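Local structure of malate synthase (Haloferax volcanii, 3OYZ) at residues M30-A35 with S71-E76; E211-T216 with A227-Y232; S349-E354 with V425-E430. The protein catalyses the magnesium-dependent Claisen condensation of acetyl-CoA with glyoxylate and the hydrolysis of malyl-CoA that yields malate and CoA in the glyoxylate cycle. All coordinates share one frame; numbering follows the deposited sequence.

Contact 1. Residues M30-A35 with S71-E76. With ACO (acetyl coenzyme *a), chain B.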
loop_
_atom_site.group_PDB
_atom_site.type_symbol
_atom_site.label_atom_id
_atom_site.label_comp_id
_atom_site.label_asym_id
_atom_site.label_seq_id
_atom_site.Cartn_x
_atom_site.Cartn_y
_atom_site.Cartn_z
ATOM N N MET A 30 -37.016 3.868 -12.583
ATOM C CA MET A 30 -36.024 3.774 -11.495
ATOM C C MET A 30 -35.654 5.075 -10.803
ATOM O O MET A 30 -35.512 5.060 -9.593
ATOM C CB MET A 30 -34.792 3.001 -11.932
ATOM C CG MET A 30 -35.180 1.715 -12.608
ATOM S SD MET A 30 -33.882 0.534 -12.224
ATOM C CE MET A 30 -33.592 -0.057 -13.862
ATOM N N LEU A 31 -35.565 6.201 -11.496
ATOM C CA LEU A 31 -35.338 7.459 -10.808
ATOM C C LEU A 31 -36.489 7.980 -9.962
ATOM O O LEU A 31 -36.281 8.587 -8.878
ATOM C CB LEU A 31 -34.975 8.538 -11.836
ATOM C CG LEU A 31 -33.796 8.396 -12.798
ATOM C CD1 LEU A 31 -33.737 9.599 -13.700
ATOM C CD2 LEU A 31 -32.458 8.155 -12.045
ATOM N N ARG A 32 -37.716 7.824 -10.484
ATOM C CA ARG A 32 -38.915 8.305 -9.759
ATOM C C ARG A 32 -39.032 7.552 -8.462
ATOM O O ARG A 32 -39.296 8.128 -7.437
ATOM C CB ARG A 32 -40.210 8.165 -10.588
ATOM C CG ARG A 32 -40.130 8.838 -11.949
ATOM C CD ARG A 32 -41.512 9.292 -12.475
ATOM N NE ARG A 32 -41.483 9.350 -13.925
ATOM C CZ ARG A 32 -41.324 10.486 -14.579
ATOM N NH1 ARG A 32 -41.329 11.639 -13.931
ATOM N NH2 ARG A 32 -41.290 10.439 -15.885
ATOM N N ARG A 33 -38.767 6.256 -8.487
ATOM C CA ARG A 33 -38.844 5.474 -7.258
ATOM C C ARG A 33 -37.728 5.833 -6.277
ATOM O O ARG A 33 -37.983 6.066 -5.090
ATOM C CB ARG A 33 -38.774 3.998 -7.667
ATOM C CG ARG A 33 -38.479 3.088 -6.495
ATOM C CD ARG A 33 -38.231 1.609 -6.790
ATOM N NE ARG A 33 -38.564 0.809 -5.609
ATOM C CZ ARG A 33 -39.742 0.214 -5.419
ATOM N NH1 ARG A 33 -40.716 0.313 -6.322
ATOM N NH2 ARG A 33 -39.950 -0.509 -4.327
ATOM N N ALA A 34 -36.480 5.937 -6.754
ATOM C CA ALA A 34 -35.342 6.214 -5.859
ATOM C C ALA A 34 -35.531 7.596 -5.285
ATOM O O ALA A 34 -35.254 7.842 -4.116
ATOM C CB ALA A 34 -34.004 6.101 -6.650
ATOM N N ALA A 35 -36.122 8.492 -6.073
ATOM C CA ALA A 35 -36.409 9.818 -5.538
ATOM C C ALA A 35 -37.424 9.899 -4.426
ATOM O O ALA A 35 -37.427 10.921 -3.737
ATOM C CB ALA A 35 -36.810 10.774 -6.609
ATOM N N SER A 71 -36.477 17.975 -11.248
ATOM C CA SER A 71 -37.469 19.064 -11.349
ATOM C C SER A 71 -38.697 18.853 -10.414
ATOM O O SER A 71 -38.980 19.624 -9.475
ATOM C CB SER A 71 -37.962 19.080 -12.809
ATOM O OG SER A 71 -38.279 20.420 -13.119
ATOM N N GLU A 72 -39.334 17.717 -10.619
ATOM C CA GLU A 72 -40.617 17.365 -9.952
ATOM C C GLU A 72 -40.480 16.884 -8.514
ATOM O O GLU A 72 -41.322 17.223 -7.659
ATOM C CB GLU A 72 -41.360 16.348 -10.810
ATOM C CG GLU A 72 -41.698 16.922 -12.185
ATOM C CD GLU A 72 -42.124 15.894 -13.229
ATOM O OE1 GLU A 72 -41.978 14.680 -13.012
ATOM O OE2 GLU A 72 -42.602 16.268 -14.329
ATOM N N GLN A 73 -39.378 16.184 -8.215
ATOM C CA GLN A 73 -39.191 15.543 -6.905
ATOM C C GLN A 73 -37.997 15.913 -6.054
ATOM O O GLN A 73 -37.902 15.495 -4.893
ATOM C CB GLN A 73 -39.103 14.032 -7.081
ATOM C CG GLN A 73 -40.339 13.523 -7.753
ATOM C CD GLN A 73 -40.473 12.032 -7.743
ATOM O OE1 GLN A 73 -40.487 11.472 -8.806
ATOM N NE2 GLN A 73 -40.563 11.385 -6.578
ATOM N N GLY A 74 -37.055 16.656 -6.628
ATOM C CA GLY A 74 -35.801 16.829 -5.930
ATOM C C GLY A 74 -35.991 17.705 -4.727
ATOM O O GLY A 74 -35.244 17.579 -3.766
ATOM N N ALA A 75 -37.011 18.562 -4.725
ATOM C CA ALA A 75 -37.192 19.452 -3.579
ATOM C C ALA A 75 -37.245 18.791 -2.212
ATOM O O ALA A 75 -36.718 19.363 -1.244
ATOM C CB ALA A 75 -38.376 20.400 -3.762
ATOM N N GLU A 76 -37.849 17.611 -2.100
ATOM C CA GLU A 76 -37.913 17.002 -0.746
ATOM C C GLU A 76 -37.081 15.727 -0.689
ATOM O O GLU A 76 -37.320 14.938 0.222
ATOM C CB GLU A 76 -39.311 16.607 -0.202
ATOM C CG GLU A 76 -40.294 17.728 0.198
ATOM C CD GLU A 76 -41.060 18.142 -1.025
ATOM O OE1 GLU A 76 -41.017 17.331 -1.996
ATOM O OE2 GLU A 76 -41.589 19.276 -1.057
HETATM N N1A ACO B . -32.344 2.542 -8.380
HETATM C C2A ACO B . -33.683 2.644 -8.275
HETATM N N3A ACO B . -34.444 1.556 -8.057
HETATM C C4A ACO B . -33.932 0.303 -7.950
HETATM C C5A ACO B . -32.463 0.163 -8.058
HETATM C C6A ACO B . -31.665 1.374 -8.325
HETATM N N6A ACO B . -30.325 1.192 -8.466
HETATM N N7A ACO B . -32.170 -1.138 -7.929
HETATM C C8A ACO B . -33.347 -1.790 -7.772
HETATM N N9A ACO B . -34.380 -0.938 -7.734
HETATM C C1B ACO B . -35.803 -1.366 -7.541
HETATM C C2B ACO B . -36.005 -2.666 -8.308
HETATM O O2B ACO B . -36.329 -2.355 -9.663
HETATM C C3B ACO B . -37.120 -3.346 -7.539
HETATM O O3B ACO B . -38.282 -2.641 -7.986
HETATM P P3B ACO B . -39.830 -3.204 -7.962
HETATM O O7A ACO B . -40.337 -2.439 -6.750
HETATM O O8A ACO B . -39.594 -4.694 -7.825
HETATM O O9A ACO B . -40.453 -2.838 -9.291
HETATM C C4B ACO B . -36.799 -2.959 -6.105
HETATM O O4B ACO B . -36.120 -1.697 -6.176
HETATM C C5B ACO B . -35.851 -3.957 -5.449
HETATM O O5B ACO B . -34.914 -4.359 -6.450
HETATM P P1A ACO B . -33.932 -5.612 -6.251
HETATM O O1A ACO B . -34.611 -6.943 -6.221
HETATM O O2A ACO B . -33.173 -5.284 -4.998
HETATM O O3A ACO B . -32.878 -5.680 -7.455
HETATM P P2A ACO B . -33.284 -6.181 -8.922
HETATM O O4A ACO B . -34.579 -5.449 -9.068
HETATM O O5A ACO B . -32.927 -7.650 -9.010
HETATM O O6A ACO B . -32.211 -5.522 -9.952
HETATM C CBP ACO B . -30.082 -4.505 -10.650
HETATM C CCP ACO B . -30.782 -5.582 -9.812
HETATM C CDP ACO B . -30.416 -4.665 -12.132
HETATM C CEP ACO B . -28.584 -4.731 -10.493
HETATM C CAP ACO B . -30.496 -3.083 -10.252
HETATM O OAP ACO B . -30.407 -3.071 -8.834
HETATM C C9P ACO B . -29.594 -1.994 -10.795
HETATM O O9P ACO B . -29.623 -1.712 -11.997
HETATM N N8P ACO B . -28.770 -1.406 -9.912
HETATM C C7P ACO B . -27.885 -0.339 -10.363
HETATM C C6P ACO B . -26.700 -0.838 -11.204
HETATM C C5P ACO B . -25.774 0.357 -11.333
HETATM O O5P ACO B . -26.071 1.421 -10.792
HETATM N N4P ACO B . -24.641 0.138 -12.000
HETATM C C3P ACO B . -23.598 1.128 -12.202
HETATM C C2P ACO B . -22.880 1.474 -10.895
HETATM S S1P ACO B . -21.599 0.255 -10.912
HETATM C C ACO B . -20.360 0.748 -11.941
HETATM O O ACO B . -20.489 1.622 -12.777
HETATM C CH3 ACO B . -19.062 0.010 -11.827
HETATM O O HOH W 1 -41.157 12.377 -11.263
HETATM O O HOH W 2 -38.646 13.352 -3.415
#
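A35 and Q73 face each other where the helical segment 30-35 passes the C-terminal part of helix 59-73, their CA atoms 6.5 Å apart. No direct hydrogen bond joins the two backbones. A single water takes that role, giving its two protons to A35 O and Q73 O, both at 2.7 Å. A35 O also accepts a bond from R38. The methyl of A35 points at segment 71-76 and rests against the Q73 side chain, with CB 3.8 Å from NE2 of Q73. The Q73 amide lies across the flank of helix 29-36, its OE1 beside CA and CB of R32. Beyond the amide, R32 and E72 meet as a salt bridge, NH1 to OE1 3.2 Å. The carboxylate comes to the edge of the guanidinium, and the two planes are 27° apart. R32 keeps CG beside its own backbone N (chi1 -55°) and then runs extended, which carries the guanidinium over to E72. A second water accepts from R32 NH1 and donates to E72 OE1 and to Q73 OE1, the last at 2.7 Å. It lies in the guanidinium plane and ties three side chains together. These are two neighbouring outer helices of the TIM barrel; helix 29-36 packs on strands 13-18 and 45-49 and, through L31, R32 and A35, on V69 of helix 59-73. R32 is shared further: NH2 pairs with E68 and NE with D26, so three carboxylates share the guanidinium, which probably stabilises its charge. On its other flank helix 29-36 lines the acetyl-CoA pocket. R33 lays its guanidinium face against the 3'-phosphate, NH1 2.8 Å from O7A of the ligand. CB of A34 lies beside C2A of the adenine at 3.8 Å, and M30 borders the same ring.

Contact 2. Residues E211-T216 with A227-Y232; sequences ELRHNT and AVDGPY. With PYR (pyruvic acid), chain C.
R213 lays the methylene part of its side chain over the carboxylate of D229. CD of R213 is 3.5 Å from OD1 of D229, and its CG is nearly as close. The charged ends do not pair with each other. D229 OD2 sits 4.4 Å from R213 NE, well out of the guanidinium plane, so no N-H is aimed at it. The R213 chain bends at chi3 (-85°), turning the guanidinium to other partners: NH1 meets D247 and N248, and NH2 meets A208 O. D229 has its own mates, with R244 and N248 both bound to OD2. Its other oxygen, OD1, accepts the backbone N-H of G230 at 2.8 Å, from above the carboxylate plane. The carboxylate is buried, and both its oxygens have partners; the carboxylate of E190 also lies close to OD1. Exchanging D229 for an alanine would probably deprive R244 of its salt-bridge mate, leave the G230 N-H without this acceptor and open a gap beside the R213 methylenes. One helical turn on, T216 points its CB at the strand. Its CG2 lies 4.2 Å from CB of A227, and that methyl also touches T216 O at 3.8 Å. T216 OG1 is near L212 O at 2.8 Å and is hydrogen-bonded to D188. Past G230, the ring of P231 lies against the bound pyruvate, CD 3.3 Å from the methyl CB of the ligand. H214 of helix 210-223 bonds to E163 of a second subunit, so the helix also serves the trimer interface. Helix 210-223 leads into parallel strand 226-229 and packs back on it, as a helix and the strand after it do in a TIM barrel; here the strand's C-terminal end opens into the pyruvate site.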
loop_
_atom_site.group_PDB
_atom_site.type_symbol
_atom_site.label_atom_id
_atom_site.label_comp_id
_atom_site.label_asym_id
_atom_site.label_seq_id
_atom_site.Cartn_x
_atom_site.Cartn_y
_atom_site.Cartn_z
ATOM N N GLU A 211 -4.942 -1.738 -0.995
ATOM C CA GLU A 211 -4.096 -0.533 -1.152
ATOM C C GLU A 211 -4.781 0.611 -1.855
ATOM O O GLU A 211 -4.581 1.774 -1.467
ATOM C CB GLU A 211 -2.774 -0.793 -1.900
ATOM C CG GLU A 211 -1.914 -1.883 -1.235
ATOM C CD GLU A 211 -2.290 -3.317 -1.638
ATOM O OE1 GLU A 211 -3.315 -3.535 -2.362
ATOM O OE2 GLU A 211 -1.581 -4.244 -1.172
ATOM N N LEU A 212 -5.618 0.296 -2.844
ATOM C CA LEU A 212 -6.385 1.363 -3.472
ATOM C C LEU A 212 -7.241 2.099 -2.447
ATOM O O LEU A 212 -7.295 3.310 -2.464
ATOM C CB LEU A 212 -7.263 0.845 -4.611
ATOM C CG LEU A 212 -8.224 1.842 -5.222
ATOM C CD1 LEU A 212 -7.613 3.120 -5.850
ATOM C CD2 LEU A 212 -9.291 1.176 -6.116
ATOM N N ARG A 213 -7.910 1.346 -1.581
ATOM C CA ARG A 213 -8.818 1.905 -0.600
ATOM C C ARG A 213 -8.040 2.661 0.462
ATOM O O ARG A 213 -8.426 3.786 0.777
ATOM C CB ARG A 213 -9.637 0.741 0.010
ATOM C CG ARG A 213 -10.660 0.124 -0.964
ATOM C CD ARG A 213 -11.549 -0.888 -0.189
ATOM N NE ARG A 213 -10.887 -2.179 -0.144
ATOM C CZ ARG A 213 -10.774 -3.009 0.885
ATOM N NH1 ARG A 213 -11.338 -2.800 2.079
ATOM N NH2 ARG A 213 -10.148 -4.151 0.642
ATOM N N HIS A 214 -6.892 2.113 0.876
ATOM C CA HIS A 214 -5.972 2.852 1.716
ATOM C C HIS A 214 -5.578 4.211 1.115
ATOM O O HIS A 214 -5.693 5.257 1.776
ATOM C CB HIS A 214 -4.694 2.086 2.082
ATOM C CG HIS A 214 -3.726 2.908 2.881
ATOM N ND1 HIS A 214 -3.776 2.974 4.268
ATOM C CD2 HIS A 214 -2.727 3.735 2.502
ATOM C CE1 HIS A 214 -2.775 3.726 4.698
ATOM N NE2 HIS A 214 -2.147 4.236 3.651
ATOM N N ASN A 215 -5.103 4.189 -0.116
ATOM C CA ASN A 215 -4.702 5.436 -0.810
ATOM C C ASN A 215 -5.805 6.453 -1.076
ATOM O O ASN A 215 -5.523 7.651 -1.006
ATOM C CB ASN A 215 -3.997 5.067 -2.116
ATOM C CG ASN A 215 -2.721 4.238 -1.854
ATOM O OD1 ASN A 215 -2.224 4.128 -0.711
ATOM N ND2 ASN A 215 -2.342 3.474 -2.857
ATOM N N THR A 216 -7.049 5.978 -1.271
ATOM C CA THR A 216 -8.177 6.890 -1.536
ATOM C C THR A 216 -8.602 7.488 -0.188
ATOM O O THR A 216 -8.779 8.672 -0.055
ATOM C CB THR A 216 -9.324 6.088 -2.092
ATOM O OG1 THR A 216 -8.797 5.482 -3.296
ATOM C CG2 THR A 216 -10.535 7.094 -2.411
ATOM N N ALA A 227 -13.827 9.950 1.421
ATOM C CA ALA A 227 -13.483 8.735 0.674
ATOM C C ALA A 227 -14.697 7.801 0.731
ATOM O O ALA A 227 -15.264 7.664 1.813
ATOM C CB ALA A 227 -12.290 7.995 1.324
ATOM N N VAL A 228 -15.088 7.177 -0.381
ATOM C CA VAL A 228 -16.207 6.233 -0.512
ATOM C C VAL A 228 -15.669 5.044 -1.296
ATOM O O VAL A 228 -15.022 5.186 -2.319
ATOM C CB VAL A 228 -17.392 6.889 -1.353
ATOM C CG1 VAL A 228 -18.584 5.944 -1.607
ATOM C CG2 VAL A 228 -17.845 8.228 -0.710
ATOM N N ASP A 229 -15.995 3.825 -0.889
ATOM C CA ASP A 229 -15.710 2.614 -1.635
ATOM C C ASP A 229 -16.650 2.376 -2.827
ATOM O O ASP A 229 -17.783 2.932 -2.889
ATOM C CB ASP A 229 -15.618 1.403 -0.699
ATOM C CG ASP A 229 -14.837 0.240 -1.337
ATOM O OD1 ASP A 229 -14.018 0.456 -2.264
ATOM O OD2 ASP A 229 -15.030 -0.917 -0.925
ATOM N N GLY A 230 -16.200 1.476 -3.709
ATOM C CA GLY A 230 -16.832 1.236 -4.986
ATOM C C GLY A 230 -17.867 0.139 -4.793
ATOM O O GLY A 230 -18.132 -0.271 -3.663
ATOM N N PRO A 231 -18.404 -0.361 -5.913
ATOM C CA PRO A 231 -19.596 -1.212 -5.801
ATOM C C PRO A 231 -19.298 -2.641 -5.349
ATOM O O PRO A 231 -18.243 -3.227 -5.626
ATOM C CB PRO A 231 -20.202 -1.148 -7.192
ATOM C CG PRO A 231 -19.022 -0.854 -8.063
ATOM C CD PRO A 231 -18.248 0.169 -7.276
ATOM N N TYR A 232 -20.203 -3.162 -4.533
ATOM C CA TYR A 232 -20.068 -4.532 -4.066
ATOM C C TYR A 232 -21.087 -5.320 -4.906
ATOM O O TYR A 232 -22.305 -5.259 -4.620
ATOM C CB TYR A 232 -20.381 -4.555 -2.576
ATOM C CG TYR A 232 -20.134 -5.931 -2.012
ATOM C CD1 TYR A 232 -18.865 -6.284 -1.554
ATOM C CD2 TYR A 232 -21.175 -6.881 -1.932
ATOM C CE1 TYR A 232 -18.607 -7.551 -1.095
ATOM C CE2 TYR A 232 -20.951 -8.166 -1.421
ATOM C CZ TYR A 232 -19.660 -8.466 -0.987
ATOM O OH TYR A 232 -19.332 -9.707 -0.528
HETATM C C PYR C . -16.591 1.024 -11.502
HETATM O O PYR C . -15.943 1.125 -12.599
HETATM O OXT PYR C . -16.250 0.221 -10.557
HETATM C CA PYR C . -17.625 1.939 -11.300
HETATM O O3 PYR C . -17.886 2.841 -12.204
HETATM C CB PYR C . -18.375 1.944 -10.021
#

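Contact 3. Residues S349-E354 with V425-E430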
loop_
_atom_site.group_PDB
_atom_site.type_symbol
_atom_site.label_atom_id
_atom_site.label_comp_id
_atom_site.label_asym_id
_atom_site.label_seq_id
_atom_site.Cartn_x
_atom_site.Cartn_y
_atom_site.Cartn_z
ATOM N N SER A 349 -20.526 -15.242 -20.745
ATOM C CA SER A 349 -20.988 -14.127 -19.902
ATOM C C SER A 349 -20.936 -12.801 -20.644
ATOM O O SER A 349 -21.819 -11.961 -20.481
ATOM C CB SER A 349 -20.175 -14.021 -18.621
ATOM O OG SER A 349 -20.114 -15.300 -18.025
ATOM N N MET A 350 -19.942 -12.661 -21.515
ATOM C CA MET A 350 -19.718 -11.419 -22.248
ATOM C C MET A 350 -20.754 -11.156 -23.355
ATOM O O MET A 350 -21.301 -10.044 -23.449
ATOM C CB MET A 350 -18.274 -11.374 -22.765
ATOM C CG MET A 350 -17.198 -11.042 -21.705
ATOM S SD MET A 350 -15.497 -11.046 -22.335
ATOM C CE MET A 350 -15.603 -9.928 -23.732
ATOM N N GLU A 351 -21.012 -12.182 -24.169
ATOM C CA GLU A 351 -22.066 -12.169 -25.209
ATOM C C GLU A 351 -23.463 -11.957 -24.639
ATOM O O GLU A 351 -24.171 -11.050 -25.084
ATOM C CB GLU A 351 -22.003 -13.409 -26.095
ATOM C CG GLU A 351 -20.810 -13.349 -27.058
ATOM C CD GLU A 351 -20.397 -14.705 -27.623
ATOM O OE1 GLU A 351 -19.456 -14.743 -28.438
ATOM O OE2 GLU A 351 -20.970 -15.757 -27.268
ATOM N N GLU A 352 -23.798 -12.717 -23.594
ATOM C CA GLU A 352 -24.993 -12.443 -22.786
ATOM C C GLU A 352 -25.099 -10.983 -22.322
ATOM O O GLU A 352 -26.167 -10.372 -22.428
ATOM C CB GLU A 352 -25.146 -13.401 -21.588
ATOM C CG GLU A 352 -26.364 -13.018 -20.715
ATOM C CD GLU A 352 -26.581 -13.793 -19.411
ATOM O OE1 GLU A 352 -27.417 -13.300 -18.613
ATOM O OE2 GLU A 352 -25.963 -14.857 -19.158
ATOM N N PHE A 353 -24.018 -10.404 -21.794
ATOM C CA PHE A 353 -24.090 -9.000 -21.367
ATOM C C PHE A 353 -24.264 -8.027 -22.543
ATOM O O PHE A 353 -25.066 -7.084 -22.450
ATOM C CB PHE A 353 -22.905 -8.538 -20.488
ATOM C CG PHE A 353 -22.874 -7.050 -20.328
ATOM C CD1 PHE A 353 -23.684 -6.434 -19.383
ATOM C CD2 PHE A 353 -22.164 -6.270 -21.230
ATOM C CE1 PHE A 353 -23.727 -5.066 -19.265
ATOM C CE2 PHE A 353 -22.187 -4.904 -21.137
ATOM C CZ PHE A 353 -22.983 -4.292 -20.161
ATOM N N GLU A 354 -23.451 -8.236 -23.580
ATOM C CA GLU A 354 -23.424 -7.540 -24.881
ATOM C C GLU A 354 -24.850 -7.365 -25.460
ATOM O O GLU A 354 -25.269 -6.232 -25.764
ATOM C CB GLU A 354 -22.504 -8.380 -25.786
ATOM C CG GLU A 354 -21.894 -7.836 -27.084
ATOM C CD GLU A 354 -20.872 -8.823 -27.703
ATOM O OE1 GLU A 354 -21.233 -9.940 -28.155
ATOM O OE2 GLU A 354 -19.660 -8.504 -27.743
ATOM N N VAL A 425 -10.360 -22.384 -29.282
ATOM C CA VAL A 425 -9.339 -21.453 -29.722
ATOM C C VAL A 425 -9.847 -20.419 -30.707
ATOM O O VAL A 425 -9.527 -19.234 -30.554
ATOM C CB VAL A 425 -8.071 -22.148 -30.253
ATOM C CG1 VAL A 425 -7.099 -21.152 -30.873
ATOM C CG2 VAL A 425 -7.381 -22.920 -29.154
ATOM N N GLU A 426 -10.610 -20.844 -31.717
ATOM C CA GLU A 426 -10.911 -19.951 -32.840
ATOM C C GLU A 426 -12.025 -19.041 -32.377
ATOM O O GLU A 426 -12.099 -17.888 -32.802
ATOM C CB GLU A 426 -11.271 -20.686 -34.139
ATOM C CG GLU A 426 -10.073 -21.309 -34.901
ATOM C CD GLU A 426 -8.777 -20.455 -34.924
ATOM O OE1 GLU A 426 -8.824 -19.221 -35.185
ATOM O OE2 GLU A 426 -7.681 -21.036 -34.693
ATOM N N ARG A 427 -12.825 -19.525 -31.433
ATOM C CA ARG A 427 -13.814 -18.654 -30.789
ATOM C C ARG A 427 -13.207 -17.491 -29.978
ATOM O O ARG A 427 -13.690 -16.361 -30.101
ATOM C CB ARG A 427 -14.752 -19.477 -29.906
ATOM C CG ARG A 427 -16.051 -18.758 -29.607
ATOM C CD ARG A 427 -17.148 -19.758 -29.333
ATOM N NE ARG A 427 -17.540 -19.857 -27.933
ATOM C CZ ARG A 427 -18.379 -19.027 -27.315
ATOM N NH1 ARG A 427 -18.888 -17.979 -27.955
ATOM N NH2 ARG A 427 -18.699 -19.249 -26.046
ATOM N N ALA A 428 -12.181 -17.786 -29.169
ATOM C CA ALA A 428 -11.432 -16.831 -28.324
ATOM C C ALA A 428 -10.796 -15.782 -29.207
ATOM O O ALA A 428 -10.966 -14.583 -28.983
ATOM C CB ALA A 428 -10.331 -17.529 -27.553
ATOM N N MET A 429 -10.106 -16.258 -30.240
ATOM C CA MET A 429 -9.526 -15.356 -31.213
ATOM C C MET A 429 -10.513 -14.425 -31.884
ATOM O O MET A 429 -10.039 -13.470 -32.473
ATOM C CB MET A 429 -8.669 -16.068 -32.258
ATOM C CG MET A 429 -7.510 -16.845 -31.683
ATOM S SD MET A 429 -6.583 -15.805 -30.514
ATOM C CE MET A 429 -5.589 -14.742 -31.540
ATOM N N GLU A 430 -11.825 -14.610 -31.729
ATOM C CA GLU A 430 -12.806 -13.708 -32.338
ATOM C C GLU A 430 -13.246 -12.519 -31.495
ATOM O O GLU A 430 -13.597 -11.483 -32.058
ATOM C CB GLU A 430 -14.108 -14.429 -32.712
ATOM C CG GLU A 430 -13.991 -15.664 -33.593
ATOM C CD GLU A 430 -13.929 -15.359 -35.078
ATOM O OE1 GLU A 430 -13.222 -14.395 -35.461
ATOM O OE2 GLU A 430 -14.581 -16.103 -35.844
#
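The electrostatic contact is one salt bridge between E351 and R427. R427 NH1 gives a hydrogen bond to OE2 of E351 at 3.1 Å, with an N-H...O angle of 157°. The oxygen lies in the guanidinium plane, at its edge, and is met on the syn side of the carboxylate, tilted 20° from its plane. OE1 of E351 is also near the same nitrogen, at 3.3 Å. The two flat groups are turned 48° from each other. Both side chains must reach far, since the closest CA atoms of the segments, E351 and E430, are 11.8 Å apart. E351 is extended beyond CG. R427 starts with CG anti to its backbone N and bends at chi3. Two further charge pairs hold the guanidinium: NH2 to D348 and NE to D344, both on helix 343-358. Apolar packing takes no part between the segments. Each segment finds it with other neighbours, F353 on M366 and M429 on F402 and Y406. Three acidic residues of one helix thus converge on one arginine of the C-terminal helix 422-428. The contact joins the two helices by charge at the surface, and the three carboxylates are likely to favour the protonated guanidinium.

In the fold
The three contacts follow one another along the chain; none nests in or crosses another. Contact 1 comes first and closes a loop of 35 residues, bringing helix 29-36 beside helix 59-73 at the start of the barrel. Contact 2 closes over 10 intervening residues, most of them the rest of helix 210-223, and brings that helix back on strand 226-229, late in the same barrel. Contact 3 spans 70 residues and ties helix 343-358 to helix 422-428 in the C-terminal part, away from the annotated sites. Contacts 1 and 2 both hold acetyl-CoA pocket residues, though their centres are about 28 Å apart. Contacts 1 and 3 lie farthest apart, about 39 Å between centres.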